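Anthranilate synthase component I (Streptococcus pneumoniae serotype 4, PDB 5KCK) is component I, the large component, of a two-component synthase, a mixed alpha/beta protein built largely on antiparallel sheets. Local coordinates at residues S180-K185 with F218-T223. Sequence-based numbering, arbitrary orientation.
Sequences SPLDFK and FSAEVT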
loop_
_atom_site.group_PDB
_atom_site.type_symbol
_atom_site.label_atom_id
_atom_site.label_comp_id
_atom_site.label_asym_id
_atom_site.label_seq_id
_atom_site.Cartn_x
_atom_site.Cartn_y
_atom_site.Cartn_z
ATOM N N SER A 180 10.411 -16.101 -19.115
ATOM C CA SER A 180 11.065 -16.181 -20.411
ATOM C C SER A 180 10.450 -15.144 -21.352
ATOM O O SER A 180 9.217 -15.051 -21.445
ATOM C CB SER A 180 10.923 -17.593 -20.985
ATOM O OG SER A 180 11.581 -17.722 -22.230
ATOM N N PRO A 181 11.255 -14.347 -22.049
ATOM C CA PRO A 181 10.689 -13.320 -22.929
ATOM C C PRO A 181 10.262 -13.880 -24.281
ATOM O O PRO A 181 10.891 -14.776 -24.848
ATOM C CB PRO A 181 11.837 -12.312 -23.080
ATOM C CG PRO A 181 13.106 -13.083 -22.757
ATOM C CD PRO A 181 12.722 -14.437 -22.179
ATOM N N LEU A 182 9.174 -13.322 -24.796
ATOM C CA LEU A 182 8.547 -13.813 -26.014
ATOM C C LEU A 182 9.066 -13.079 -27.244
ATOM O O LEU A 182 9.394 -11.889 -27.198
ATOM C CB LEU A 182 7.032 -13.655 -25.922
ATOM C CG LEU A 182 6.363 -14.399 -24.771
ATOM C CD1 LEU A 182 5.095 -13.675 -24.341
ATOM C CD2 LEU A 182 6.051 -15.812 -25.197
ATOM N N ASP A 183 9.131 -13.803 -28.357
ATOM C CA ASP A 183 9.500 -13.226 -29.646
ATOM C C ASP A 183 8.215 -12.970 -30.428
ATOM O O ASP A 183 7.696 -13.863 -31.104
ATOM C CB ASP A 183 10.451 -14.141 -30.407
ATOM C CG ASP A 183 10.921 -13.526 -31.718
ATOM O OD1 ASP A 183 10.726 -12.304 -31.903
ATOM O OD2 ASP A 183 11.497 -14.258 -32.558
ATOM N N PHE A 184 7.712 -11.740 -30.344
ATOM C CA PHE A 184 6.447 -11.385 -30.971
ATOM C C PHE A 184 6.634 -11.103 -32.456
ATOM O O PHE A 184 7.559 -10.389 -32.851
ATOM C CB PHE A 184 5.838 -10.171 -30.275
ATOM C CG PHE A 184 5.130 -10.501 -28.997
ATOM C CD1 PHE A 184 3.812 -10.925 -29.013
ATOM C CD2 PHE A 184 5.780 -10.399 -27.782
ATOM C CE1 PHE A 184 3.146 -11.234 -27.832
ATOM C CE2 PHE A 184 5.124 -10.711 -26.598
ATOM C CZ PHE A 184 3.805 -11.126 -26.626
ATOM N N LYS A 185 5.748 -11.667 -33.279
ATOM C CA LYS A 185 5.794 -11.441 -34.711
ATOM C C LYS A 185 4.550 -10.683 -35.161
ATOM O O LYS A 185 3.454 -10.940 -34.654
ATOM C CB LYS A 185 5.885 -12.766 -35.479
ATOM C CG LYS A 185 6.961 -13.733 -34.968
ATOM C CD LYS A 185 8.359 -13.299 -35.366
ATOM C CE LYS A 185 9.385 -14.384 -35.058
ATOM N NZ LYS A 185 10.726 -14.072 -35.640
ATOM N N PHE A 218 -0.025 -8.699 -32.623
ATOM C CA PHE A 218 1.262 -9.381 -32.576
ATOM C C PHE A 218 1.082 -10.659 -31.777
ATOM O O PHE A 218 0.224 -10.727 -30.893
ATOM C CB PHE A 218 2.358 -8.514 -31.933
ATOM C CG PHE A 218 2.536 -7.171 -32.584
ATOM C CD1 PHE A 218 1.700 -6.109 -32.253
ATOM C CD2 PHE A 218 3.532 -6.971 -33.528
ATOM C CE1 PHE A 218 1.852 -4.870 -32.857
ATOM C CE2 PHE A 218 3.692 -5.738 -34.140
ATOM C CZ PHE A 218 2.851 -4.684 -33.802
ATOM N N SER A 219 1.878 -11.679 -32.087
ATOM C CA SER A 219 1.763 -12.900 -31.303
ATOM C C SER A 219 3.088 -13.649 -31.268
ATOM O O SER A 219 3.953 -13.470 -32.123
ATOM C CB SER A 219 0.633 -13.802 -31.823
ATOM O OG SER A 219 0.933 -14.363 -33.086
ATOM N N ALA A 220 3.234 -14.484 -30.239
ATOM C CA ALA A 220 4.427 -15.291 -30.032
ATOM C C ALA A 220 4.042 -16.658 -29.489
ATOM O O ALA A 220 3.026 -16.808 -28.804
ATOM C CB ALA A 220 5.400 -14.623 -29.054
ATOM N N GLU A 221 4.874 -17.650 -29.797
ATOM C CA GLU A 221 4.775 -18.950 -29.146
ATOM C C GLU A 221 4.990 -18.793 -27.646
ATOM O O GLU A 221 5.986 -18.206 -27.214
ATOM C CB GLU A 221 5.822 -19.900 -29.725
ATOM C CG GLU A 221 5.693 -20.159 -31.208
ATOM C CD GLU A 221 6.872 -20.944 -31.745
ATOM O OE1 GLU A 221 7.991 -20.390 -31.766
ATOM O OE2 GLU A 221 6.688 -22.120 -32.127
ATOM N N VAL A 222 4.057 -19.313 -26.843
ATOM C CA VAL A 222 4.142 -19.103 -25.399
ATOM C C VAL A 222 5.380 -19.802 -24.861
ATOM O O VAL A 222 5.664 -20.956 -25.201
ATOM C CB VAL A 222 2.874 -19.585 -24.675
ATOM C CG1 VAL A 222 1.666 -18.804 -25.138
ATOM C CG2 VAL A 222 2.652 -21.087 -24.868
ATOM N N THR A 223 6.141 -19.085 -24.047
ATOM C CA THR A 223 7.233 -19.659 -23.284
ATOM C C THR A 223 7.149 -19.097 -21.877
ATOM O O THR A 223 6.667 -17.980 -21.667
ATOM C CB THR A 223 8.599 -19.357 -23.920
ATOM O OG1 THR A 223 9.647 -19.822 -23.061
ATOM C CG2 THR A 223 8.765 -17.863 -24.156
HETATM O O HOH W 1 7.312 -16.495 -31.483
#
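Phe-218 opens the contact with its backbone: Phe-218 CA makes a bent CA-H...O contact with Lys-185 O, 3.4 Å from CA to O. Its CB rests beside the Phe-184 ring. The Phe-218 ring itself leads away, onto Ile-441, Ala-444 and Lys-445 of helix 433-446. Ser-219 then pairs with Lys-185 through two backbone bonds: Lys-185 N to Ser-219 O at 2.8 Å, nearly straight at 172°, and Ser-219 N to Lys-185 O at 3.1 Å. Ser-219 O also takes a CA-H...O contact from Phe-184, and its OG turns outside the pair to His-187 and Arg-418. Ala-220 sets its methyl over one face of the Phe-184 ring, a CH-pi contact with CB 4.1 Å from the ring centroid; the same methyl sits against Asp-183 O at 3.2 Å and meets Leu-182 CB. With CG anti to its carbonyl carbon (chi1 -80°), Phe-184 brings the edge of its ring to Ser-219 N; Val-421 and Met-412 also touch this ring. At Glu-221 the direct backbone pairing has given way to a water, which donates to Asp-183 O (2.7 Å) and accepts from Glu-221 N. Leu-182 CD2 presses on Glu-221 O at 3.1 Å and, past Val-222, meets the CG2 methyl of Thr-223. Thr-223 OG1 and Ser-180 OG, each swung anti to its own backbone N, share a hydrogen bond of 3.0 Å. The arrangement is a short antiparallel bridge with a hydrogen-bonded pair, by which the loop after helix 152-166 joins long strand 211-221, whose backbone also bonds to strand 418-427 within the same antiparallel sheet.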